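PDB 5B0V: matrix protein VP40 from Lake Victoria marburgvirus, which drives assembly and budding of virus particles as the matrix protein, recruiting host proteins of the multivesicular body pathway, and also blocks interferon signalling. Local coordinates for residues V251-L265 / V286-F300. Sequence-based numbering, arbitrary orientation.
Sequences VEKVPEKTSLFRISL and VVYFQAPENFPLNGF
Phe261 pairs with Phe289 in a small antiparallel sheet of the VP40 C-terminal domain, where strand 260-264 lies between strands 251-253 and 286-290. Their main chains exchange two hydrogen bonds, Phe261 N to Phe289 O (2.8 Å) and Phe289 N to Phe261 O (2.7 Å); Ile263 and Val287 repeat the pattern.

Phe261, Phe289 and Phe300, flat apolar rings suited to burial, form an aromatic cluster on the face that also carries Ile263 and Val287. Phe289 has its CG between the backbone N and the carbonyl carbon (chi1 69°), which brings the ring across the strand, one face under Phe261 CB. The edge of Phe300 meets the face of Phe261 in a T-shaped stack, planes 64° apart, and Val251 CG1 sits over the Phe300 ring.

On the other face, Tyr288 offers Arg262 both a ring face, to CB, and a hydroxyl, hydrogen-bonded to NH1 (3.1 Å) and also to Asp191. Arg262 NH2 forms a salt bridge with Glu252 OE2, so a long, charged chain suits this partly exposed position.

Glu293, whose side chain touches Trp97 of N-terminal-domain strand 91-104, links both ends of the 254-259 connection: its acidic OE1 accepts from Lys253 NZ (2.9 Å) and Ser259 N (2.7 Å), which approach from opposite faces of its plane.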
ATOM      1  N   VAL A 251      22.353  22.818  -8.118  1.00 27.75           N
ATOM      2  CA  VAL A 251      21.213  21.958  -7.857  1.00 26.95           C
ATOM      3  C   VAL A 251      20.442  21.723  -9.160  1.00 27.34           C
ATOM      4  O   VAL A 251      20.067  22.655  -9.835  1.00 27.89           O
ATOM      5  CB  VAL A 251      20.293  22.610  -6.824  1.00 26.50           C
ATOM      6  CG1 VAL A 251      19.078  21.755  -6.591  1.00 25.93           C
ATOM      7  CG2 VAL A 251      21.042  22.834  -5.525  1.00 26.16           C
ATOM      8  N   GLU A 252      20.270  20.483  -9.563  1.00 27.48           N
ATOM      9  CA  GLU A 252      19.455  20.234 -10.733  1.00 28.89           C
ATOM     10  C   GLU A 252      18.257  19.348 -10.403  1.00 27.73           C
ATOM     11  O   GLU A 252      18.317  18.498  -9.530  1.00 26.33           O
ATOM     12  CB  GLU A 252      20.299  19.690 -11.889  1.00 30.77           C
ATOM     13  CG  GLU A 252      20.582  18.208 -11.908  1.00 31.38           C
ATOM     14  CD  GLU A 252      20.982  17.778 -13.342  1.00 33.87           C
ATOM     15  OE1 GLU A 252      21.653  18.546 -14.092  1.00 36.47           O
ATOM     16  OE2 GLU A 252      20.609  16.683 -13.765  1.00 34.55           O
ATOM     17  N   LYS A 253      17.145  19.605 -11.063  1.00 28.20           N
ATOM     18  CA  LYS A 253      15.958  18.813 -10.827  1.00 27.80           C
ATOM     19  C   LYS A 253      16.101  17.471 -11.498  1.00 27.62           C
ATOM     20  O   LYS A 253      16.511  17.391 -12.636  1.00 27.83           O
ATOM     21  CB  LYS A 253      14.727  19.530 -11.388  1.00 29.05           C
ATOM     22  CG  LYS A 253      13.442  18.924 -10.889  1.00 29.01           C
ATOM     23  CD  LYS A 253      12.227  19.806 -11.137  1.00 29.79           C
ATOM     24  CE  LYS A 253      10.960  19.119 -10.609  1.00 29.53           C
ATOM     25  NZ  LYS A 253      10.768  17.740 -11.153  1.00 29.84           N
ATOM     26  N   VAL A 254      15.744  16.407 -10.799  1.00 27.48           N
ATOM     27  CA  VAL A 254      15.816  15.083 -11.412  1.00 28.67           C
ATOM     28  C   VAL A 254      14.604  14.888 -12.328  1.00 30.00           C
ATOM     29  O   VAL A 254      13.452  14.974 -11.880  1.00 29.68           O
ATOM     30  CB  VAL A 254      15.876  13.936 -10.390  1.00 27.75           C
ATOM     31  CG1 VAL A 254      16.081  12.613 -11.104  1.00 28.10           C
ATOM     32  CG2 VAL A 254      17.007  14.169  -9.393  1.00 27.06           C
ATOM     33  N   PRO A 255      14.859  14.643 -13.608  1.00 31.80           N
ATOM     34  CA  PRO A 255      13.798  14.500 -14.583  1.00 33.67           C
ATOM     35  C   PRO A 255      13.132  13.122 -14.570  1.00 34.97           C
ATOM     36  O   PRO A 255      13.772  12.106 -14.273  1.00 34.08           O
ATOM     37  CB  PRO A 255      14.516  14.751 -15.910  1.00 34.98           C
ATOM     38  CG  PRO A 255      15.915  14.368 -15.674  1.00 34.91           C
ATOM     39  CD  PRO A 255      16.183  14.404 -14.189  1.00 33.01           C
ATOM     40  N   GLU A 256      11.845  13.110 -14.896  1.00 37.93           N
ATOM     41  CA  GLU A 256      11.000  11.904 -14.771  1.00 40.50           C
ATOM     42  C   GLU A 256      11.020  11.361 -13.355  1.00 40.66           C
ATOM     43  O   GLU A 256      11.084  10.141 -13.119  1.00 42.69           O
ATOM     44  CB  GLU A 256      11.450  10.820 -15.729  1.00 42.68           C
ATOM     45  CG  GLU A 256      11.475  11.305 -17.160  1.00 45.42           C
ATOM     46  CD  GLU A 256      12.229  10.369 -18.067  1.00 47.67           C
ATOM     47  OE1 GLU A 256      11.742  10.136 -19.188  1.00 50.87           O
ATOM     48  OE2 GLU A 256      13.293   9.862 -17.653  1.00 47.37           O
ATOM     49  N   LYS A 257      11.035  12.286 -12.414  1.00 38.91           N
ATOM     50  CA  LYS A 257      10.865  11.972 -11.029  1.00 37.73           C
ATOM     51  C   LYS A 257      10.189  13.214 -10.456  1.00 37.25           C
ATOM     52  O   LYS A 257      10.505  14.339 -10.876  1.00 40.14           O
ATOM     53  CB  LYS A 257      12.206  11.754 -10.339  1.00 37.30           C
ATOM     54  CG  LYS A 257      13.130  10.724 -10.950  1.00 38.52           C
ATOM     55  CD  LYS A 257      12.834   9.351 -10.400  1.00 39.99           C
ATOM     56  CE  LYS A 257      13.598   8.230 -11.108  1.00 41.22           C
ATOM     57  NZ  LYS A 257      13.157   6.880 -10.599  1.00 40.71           N
ATOM     58  N   THR A 258       9.295  13.029  -9.489  1.00 34.10           N
ATOM     59  CA  THR A 258       8.684  14.155  -8.808  1.00 32.31           C
ATOM     60  C   THR A 258       9.404  14.531  -7.529  1.00 29.45           C
ATOM     61  O   THR A 258       9.998  13.696  -6.865  1.00 28.86           O
ATOM     62  CB  THR A 258       7.236  13.854  -8.448  1.00 33.10           C
ATOM     63  OG1 THR A 258       7.146  12.539  -7.904  1.00 32.69           O
ATOM     64  CG2 THR A 258       6.347  13.957  -9.697  1.00 34.50           C
ATOM     65  N   SER A 259       9.382  15.813  -7.218  1.00 28.22           N
ATOM     66  CA  SER A 259       9.848  16.319  -5.936  1.00 26.99           C
ATOM     67  C   SER A 259      11.290  15.902  -5.565  1.00 25.81           C
ATOM     68  O   SER A 259      11.593  15.650  -4.398  1.00 25.32           O
ATOM     69  CB  SER A 259       8.868  15.870  -4.849  1.00 26.64           C
ATOM     70  OG  SER A 259       7.541  16.237  -5.169  1.00 27.13           O
ATOM     71  N   LEU A 260      12.179  15.844  -6.548  1.00 25.12           N
ATOM     72  CA  LEU A 260      13.491  15.259  -6.325  1.00 23.97           C
ATOM     73  C   LEU A 260      14.601  16.015  -7.030  1.00 23.73           C
ATOM     74  O   LEU A 260      14.580  16.223  -8.233  1.00 23.90           O
ATOM     75  CB  LEU A 260      13.477  13.814  -6.790  1.00 24.46           C
ATOM     76  CG  LEU A 260      14.640  12.921  -6.332  1.00 24.45           C
ATOM     77  CD1 LEU A 260      14.479  12.566  -4.868  1.00 24.19           C
ATOM     78  CD2 LEU A 260      14.737  11.644  -7.162  1.00 24.77           C
ATOM     79  N   PHE A 261      15.591  16.398  -6.247  1.00 23.49           N
ATOM     80  CA  PHE A 261      16.720  17.177  -6.718  1.00 23.87           C
ATOM     81  C   PHE A 261      18.010  16.516  -6.338  1.00 23.65           C
ATOM     82  O   PHE A 261      18.065  15.718  -5.380  1.00 23.04           O
ATOM     83  CB  PHE A 261      16.637  18.557  -6.120  1.00 23.99           C
ATOM     84  CG  PHE A 261      15.349  19.235  -6.448  1.00 24.57           C
ATOM     85  CD1 PHE A 261      14.165  18.879  -5.808  1.00 24.08           C
ATOM     86  CD2 PHE A 261      15.301  20.177  -7.456  1.00 25.31           C
ATOM     87  CE1 PHE A 261      12.972  19.500  -6.151  1.00 24.53           C
ATOM     88  CE2 PHE A 261      14.121  20.791  -7.794  1.00 25.50           C
ATOM     89  CZ  PHE A 261      12.962  20.454  -7.149  1.00 25.10           C
ATOM     90  N   ARG A 262      19.047  16.853  -7.092  1.00 24.09           N
ATOM     91  CA  ARG A 262      20.370  16.294  -6.847  1.00 24.14           C
ATOM     92  C   ARG A 262      21.501  17.330  -6.986  1.00 24.22           C
ATOM     93  O   ARG A 262      21.336  18.356  -7.639  1.00 24.31           O
ATOM     94  CB  ARG A 262      20.569  15.107  -7.775  1.00 24.65           C
ATOM     95  CG  ARG A 262      20.615  15.441  -9.225  1.00 25.62           C
ATOM     96  CD  ARG A 262      21.112  14.220  -9.967  1.00 26.49           C
ATOM     97  NE  ARG A 262      20.797  14.385 -11.387  1.00 27.98           N
ATOM     98  CZ  ARG A 262      20.168  13.525 -12.179  1.00 28.59           C
ATOM     99  NH1 ARG A 262      19.766  12.341 -11.748  1.00 28.91           N
ATOM    100  NH2 ARG A 262      19.972  13.851 -13.440  1.00 29.51           N
ATOM    101  N   ILE A 263      22.639  17.053  -6.351  1.00 24.13           N
ATOM    102  CA  ILE A 263      23.836  17.895  -6.476  1.00 24.54           C
ATOM    103  C   ILE A 263      25.042  17.022  -6.760  1.00 25.08           C
ATOM    104  O   ILE A 263      25.426  16.165  -5.951  1.00 24.51           O
ATOM    105  CB  ILE A 263      24.144  18.693  -5.202  1.00 24.22           C
ATOM    106  CG1 ILE A 263      22.970  19.554  -4.803  1.00 24.34           C
ATOM    107  CG2 ILE A 263      25.353  19.603  -5.402  1.00 24.98           C
ATOM    108  CD1 ILE A 263      23.068  20.083  -3.390  1.00 24.01           C
ATOM    109  N   SER A 264      25.662  17.242  -7.906  1.00 26.13           N
ATOM    110  CA  SER A 264      26.895  16.555  -8.173  1.00 27.03           C
ATOM    111  C   SER A 264      28.028  17.356  -7.480  1.00 27.07           C
ATOM    112  O   SER A 264      28.038  18.611  -7.475  1.00 27.17           O
ATOM    113  CB  SER A 264      27.091  16.354  -9.658  1.00 28.24           C
ATOM    114  OG  SER A 264      27.718  17.482 -10.180  1.00 29.55           O
ATOM    115  N   LEU A 265      28.924  16.612  -6.828  1.00 26.80           N
ATOM    116  CA  LEU A 265      29.962  17.172  -5.974  1.00 26.45           C
ATOM    117  C   LEU A 265      31.303  16.937  -6.619  1.00 27.42           C
ATOM    118  O   LEU A 265      31.503  15.912  -7.242  1.00 28.36           O
ATOM    119  CB  LEU A 265      29.926  16.508  -4.599  1.00 25.61           C
ATOM    120  CG  LEU A 265      28.636  16.691  -3.793  1.00 24.63           C
ATOM    121  CD1 LEU A 265      28.562  15.769  -2.596  1.00 24.36           C
ATOM    122  CD2 LEU A 265      28.509  18.107  -3.309  1.00 24.55           C
ATOM    123  N   VAL A 286      27.337  12.111  -5.576  1.00 31.87           N
ATOM    124  CA  VAL A 286      26.129  12.869  -5.844  1.00 29.84           C
ATOM    125  C   VAL A 286      25.120  12.685  -4.712  1.00 27.73           C
ATOM    126  O   VAL A 286      24.880  11.566  -4.305  1.00 26.92           O
ATOM    127  CB  VAL A 286      25.487  12.408  -7.156  1.00 31.01           C
ATOM    128  CG1 VAL A 286      24.205  13.204  -7.435  1.00 31.05           C
ATOM    129  CG2 VAL A 286      26.469  12.525  -8.318  1.00 32.05           C
ATOM    130  N   VAL A 287      24.510  13.774  -4.236  1.00 26.78           N
ATOM    131  CA  VAL A 287      23.451  13.675  -3.229  1.00 25.95           C
ATOM    132  C   VAL A 287      22.102  14.061  -3.744  1.00 25.06           C
ATOM    133  O   VAL A 287      21.935  15.057  -4.389  1.00 25.40           O
ATOM    134  CB  VAL A 287      23.678  14.550  -2.015  1.00 25.90           C
ATOM    135  CG1 VAL A 287      24.750  13.948  -1.159  1.00 26.51           C
ATOM    136  CG2 VAL A 287      24.065  15.946  -2.421  1.00 26.66           C
ATOM    137  N   TYR A 288      21.126  13.247  -3.412  1.00 24.29           N
ATOM    138  CA  TYR A 288      19.775  13.508  -3.787  1.00 23.65           C
ATOM    139  C   TYR A 288      19.072  14.069  -2.589  1.00 22.52           C
ATOM    140  O   TYR A 288      19.414  13.768  -1.467  1.00 22.49           O
ATOM    141  CB  TYR A 288      19.103  12.214  -4.254  1.00 23.85           C
ATOM    142  CG  TYR A 288      19.583  11.803  -5.611  1.00 24.37           C
ATOM    143  CD1 TYR A 288      20.749  11.102  -5.758  1.00 25.30           C
ATOM    144  CD2 TYR A 288      18.891  12.144  -6.734  1.00 24.82           C
ATOM    145  CE1 TYR A 288      21.206  10.723  -6.993  1.00 26.32           C
ATOM    146  CE2 TYR A 288      19.344  11.778  -7.980  1.00 26.05           C
ATOM    147  CZ  TYR A 288      20.510  11.075  -8.103  1.00 26.65           C
ATOM    148  OH  TYR A 288      20.931  10.689  -9.358  1.00 28.38           O
ATOM    149  N   PHE A 289      18.090  14.905  -2.830  1.00 22.04           N
ATOM    150  CA  PHE A 289      17.288  15.406  -1.743  1.00 21.63           C
ATOM    151  C   PHE A 289      15.894  15.715  -2.279  1.00 21.75           C
ATOM    152  O   PHE A 289      15.662  15.756  -3.488  1.00 22.03           O
ATOM    153  CB  PHE A 289      17.965  16.637  -1.080  1.00 21.62           C
ATOM    154  CG  PHE A 289      17.990  17.881  -1.937  1.00 21.50           C
ATOM    155  CD1 PHE A 289      19.012  18.094  -2.851  1.00 22.09           C
ATOM    156  CD2 PHE A 289      17.016  18.839  -1.809  1.00 21.37           C
ATOM    157  CE1 PHE A 289      19.053  19.237  -3.633  1.00 22.41           C
ATOM    158  CE2 PHE A 289      17.045  19.975  -2.582  1.00 21.86           C
ATOM    159  CZ  PHE A 289      18.057  20.176  -3.494  1.00 22.37           C
ATOM    160  N   GLN A 290      14.970  15.908  -1.364  1.00 21.53           N
ATOM    161  CA  GLN A 290      13.591  16.107  -1.729  1.00 21.80           C
ATOM    162  C   GLN A 290      13.187  17.540  -1.512  1.00 22.50           C
ATOM    163  O   GLN A 290      13.510  18.131  -0.476  1.00 22.20           O
ATOM    164  CB  GLN A 290      12.693  15.266  -0.848  1.00 21.34           C
ATOM    165  CG  GLN A 290      13.023  13.800  -0.788  1.00 20.75           C
ATOM    166  CD  GLN A 290      11.865  13.070  -0.187  1.00 21.01           C
ATOM    167  OE1 GLN A 290      11.738  13.004   1.037  1.00 20.80           O
ATOM    168  NE2 GLN A 290      10.954  12.582  -1.049  1.00 21.27           N
ATOM    169  N   ALA A 291      12.469  18.080  -2.493  1.00 23.58           N
ATOM    170  CA  ALA A 291      11.791  19.357  -2.362  1.00 24.33           C
ATOM    171  C   ALA A 291      10.502  19.268  -3.148  1.00 25.21           C
ATOM    172  O   ALA A 291      10.386  18.412  -4.010  1.00 25.32           O
ATOM    173  CB  ALA A 291      12.644  20.466  -2.901  1.00 24.71           C
ATOM    174  N   PRO A 292       9.533  20.155  -2.861  1.00 26.09           N
ATOM    175  CA  PRO A 292       8.293  20.140  -3.595  1.00 26.61           C
ATOM    176  C   PRO A 292       8.491  20.249  -5.078  1.00 27.30           C
ATOM    177  O   PRO A 292       9.355  20.954  -5.525  1.00 27.25           O
ATOM    178  CB  PRO A 292       7.575  21.359  -3.047  1.00 27.57           C
ATOM    179  CG  PRO A 292       7.962  21.368  -1.611  1.00 27.14           C
ATOM    180  CD  PRO A 292       9.426  21.010  -1.660  1.00 26.58           C
ATOM    181  N   GLU A 293       7.693  19.502  -5.821  1.00 28.88           N
ATOM    182  CA  GLU A 293       7.762  19.460  -7.273  1.00 30.73           C
ATOM    183  C   GLU A 293       7.717  20.869  -7.874  1.00 33.15           C
ATOM    184  O   GLU A 293       8.504  21.207  -8.744  1.00 33.26           O
ATOM    185  CB  GLU A 293       6.627  18.569  -7.799  1.00 30.71           C
ATOM    186  CG  GLU A 293       6.499  18.460  -9.305  1.00 31.61           C
ATOM    187  CD  GLU A 293       7.653  17.730  -9.959  1.00 31.52           C
ATOM    188  OE1 GLU A 293       8.587  17.327  -9.261  1.00 30.16           O
ATOM    189  OE2 GLU A 293       7.633  17.577 -11.195  1.00 33.19           O
ATOM    190  N   ASN A 294       6.824  21.706  -7.365  1.00 35.85           N
ATOM    191  CA  ASN A 294       6.726  23.100  -7.837  1.00 38.34           C
ATOM    192  C   ASN A 294       7.745  24.045  -7.222  1.00 39.77           C
ATOM    193  O   ASN A 294       7.604  25.241  -7.371  1.00 43.65           O
ATOM    194  CB  ASN A 294       5.331  23.686  -7.576  1.00 38.90           C
ATOM    195  CG  ASN A 294       4.977  23.735  -6.085  1.00 39.16           C
ATOM    196  OD1 ASN A 294       5.628  23.085  -5.241  1.00 38.41           O
ATOM    197  ND2 ASN A 294       3.921  24.469  -5.758  1.00 39.50           N
ATOM    198  N   PHE A 295       8.742  23.559  -6.508  1.00 39.32           N
ATOM    199  CA  PHE A 295       9.733  24.468  -5.930  1.00 41.10           C
ATOM    200  C   PHE A 295      10.623  25.016  -7.056  1.00 43.08           C
ATOM    201  O   PHE A 295      11.044  24.226  -7.905  1.00 44.11           O
ATOM    202  CB  PHE A 295      10.580  23.715  -4.919  1.00 40.24           C
ATOM    203  CG  PHE A 295      11.388  24.587  -4.024  1.00 40.31           C
ATOM    204  CD1 PHE A 295      10.872  25.046  -2.841  1.00 40.93           C
ATOM    205  CD2 PHE A 295      12.678  24.929  -4.364  1.00 42.48           C
ATOM    206  CE1 PHE A 295      11.635  25.838  -2.002  1.00 43.50           C
ATOM    207  CE2 PHE A 295      13.459  25.724  -3.538  1.00 43.37           C
ATOM    208  CZ  PHE A 295      12.938  26.180  -2.346  1.00 43.95           C
ATOM    209  N   PRO A 296      10.902  26.353  -7.066  1.00 44.41           N
ATOM    210  CA  PRO A 296      11.616  27.045  -8.147  1.00 45.22           C
ATOM    211  C   PRO A 296      13.104  26.855  -8.104  1.00 46.76           C
ATOM    212  O   PRO A 296      13.693  26.808  -7.011  1.00 46.33           O
ATOM    213  CB  PRO A 296      11.305  28.508  -7.874  1.00 45.29           C
ATOM    214  CG  PRO A 296      11.196  28.579  -6.402  1.00 44.13           C
ATOM    215  CD  PRO A 296      10.481  27.316  -6.025  1.00 44.03           C
ATOM    216  N   LEU A 297      13.731  26.802  -9.277  1.00 49.70           N
ATOM    217  CA  LEU A 297      15.157  26.438  -9.319  1.00 51.22           C
ATOM    218  C   LEU A 297      16.002  27.561  -8.785  1.00 47.78           C
ATOM    219  O   LEU A 297      17.070  27.320  -8.238  1.00 46.84           O
ATOM    220  CB  LEU A 297      15.662  26.092 -10.716  1.00 55.68           C
ATOM    221  CG  LEU A 297      15.548  24.633 -11.213  1.00 58.55           C
ATOM    222  CD1 LEU A 297      16.670  23.755 -10.639  1.00 54.62           C
ATOM    223  CD2 LEU A 297      14.150  23.981 -11.033  1.00 58.91           C
ATOM    224  N   ASN A 298      15.544  28.789  -9.001  1.00 45.46           N
ATOM    225  CA  ASN A 298      16.262  29.934  -8.489  1.00 43.54           C
ATOM    226  C   ASN A 298      16.187  30.056  -6.955  1.00 41.28           C
ATOM    227  O   ASN A 298      16.810  30.944  -6.402  1.00 40.81           O
ATOM    228  CB  ASN A 298      15.813  31.224  -9.204  1.00 44.83           C
ATOM    229  CG  ASN A 298      14.472  31.762  -8.723  1.00 44.52           C
ATOM    230  OD1 ASN A 298      13.639  31.066  -8.147  1.00 43.40           O
ATOM    231  ND2 ASN A 298      14.258  33.024  -8.989  1.00 46.12           N
ATOM    232  N   GLY A 299      15.464  29.150  -6.276  1.00 38.69           N
ATOM    233  CA  GLY A 299      15.271  29.230  -4.809  1.00 37.53           C
ATOM    234  C   GLY A 299      16.243  28.448  -3.926  1.00 36.55           C
ATOM    235  O   GLY A 299      15.972  28.226  -2.753  1.00 35.33           O
ATOM    236  N   PHE A 300      17.371  28.020  -4.488  1.00 36.90           N
ATOM    237  CA  PHE A 300      18.378  27.259  -3.770  1.00 36.43           C
ATOM    238  C   PHE A 300      19.684  28.069  -3.593  1.00 38.12           C
ATOM    239  O   PHE A 300      20.799  27.528  -3.644  1.00 37.88           O
ATOM    240  CB  PHE A 300      18.679  25.996  -4.557  1.00 35.46           C
ATOM    241  CG  PHE A 300      17.525  25.043  -4.657  1.00 35.28           C
ATOM    242  CD1 PHE A 300      16.950  24.491  -3.520  1.00 34.90           C
ATOM    243  CD2 PHE A 300      17.052  24.632  -5.892  1.00 35.76           C
ATOM    244  CE1 PHE A 300      15.902  23.581  -3.604  1.00 33.58           C
ATOM    245  CE2 PHE A 300      16.019  23.714  -5.986  1.00 35.15           C
ATOM    246  CZ  PHE A 300      15.441  23.193  -4.839  1.00 33.96           C
TER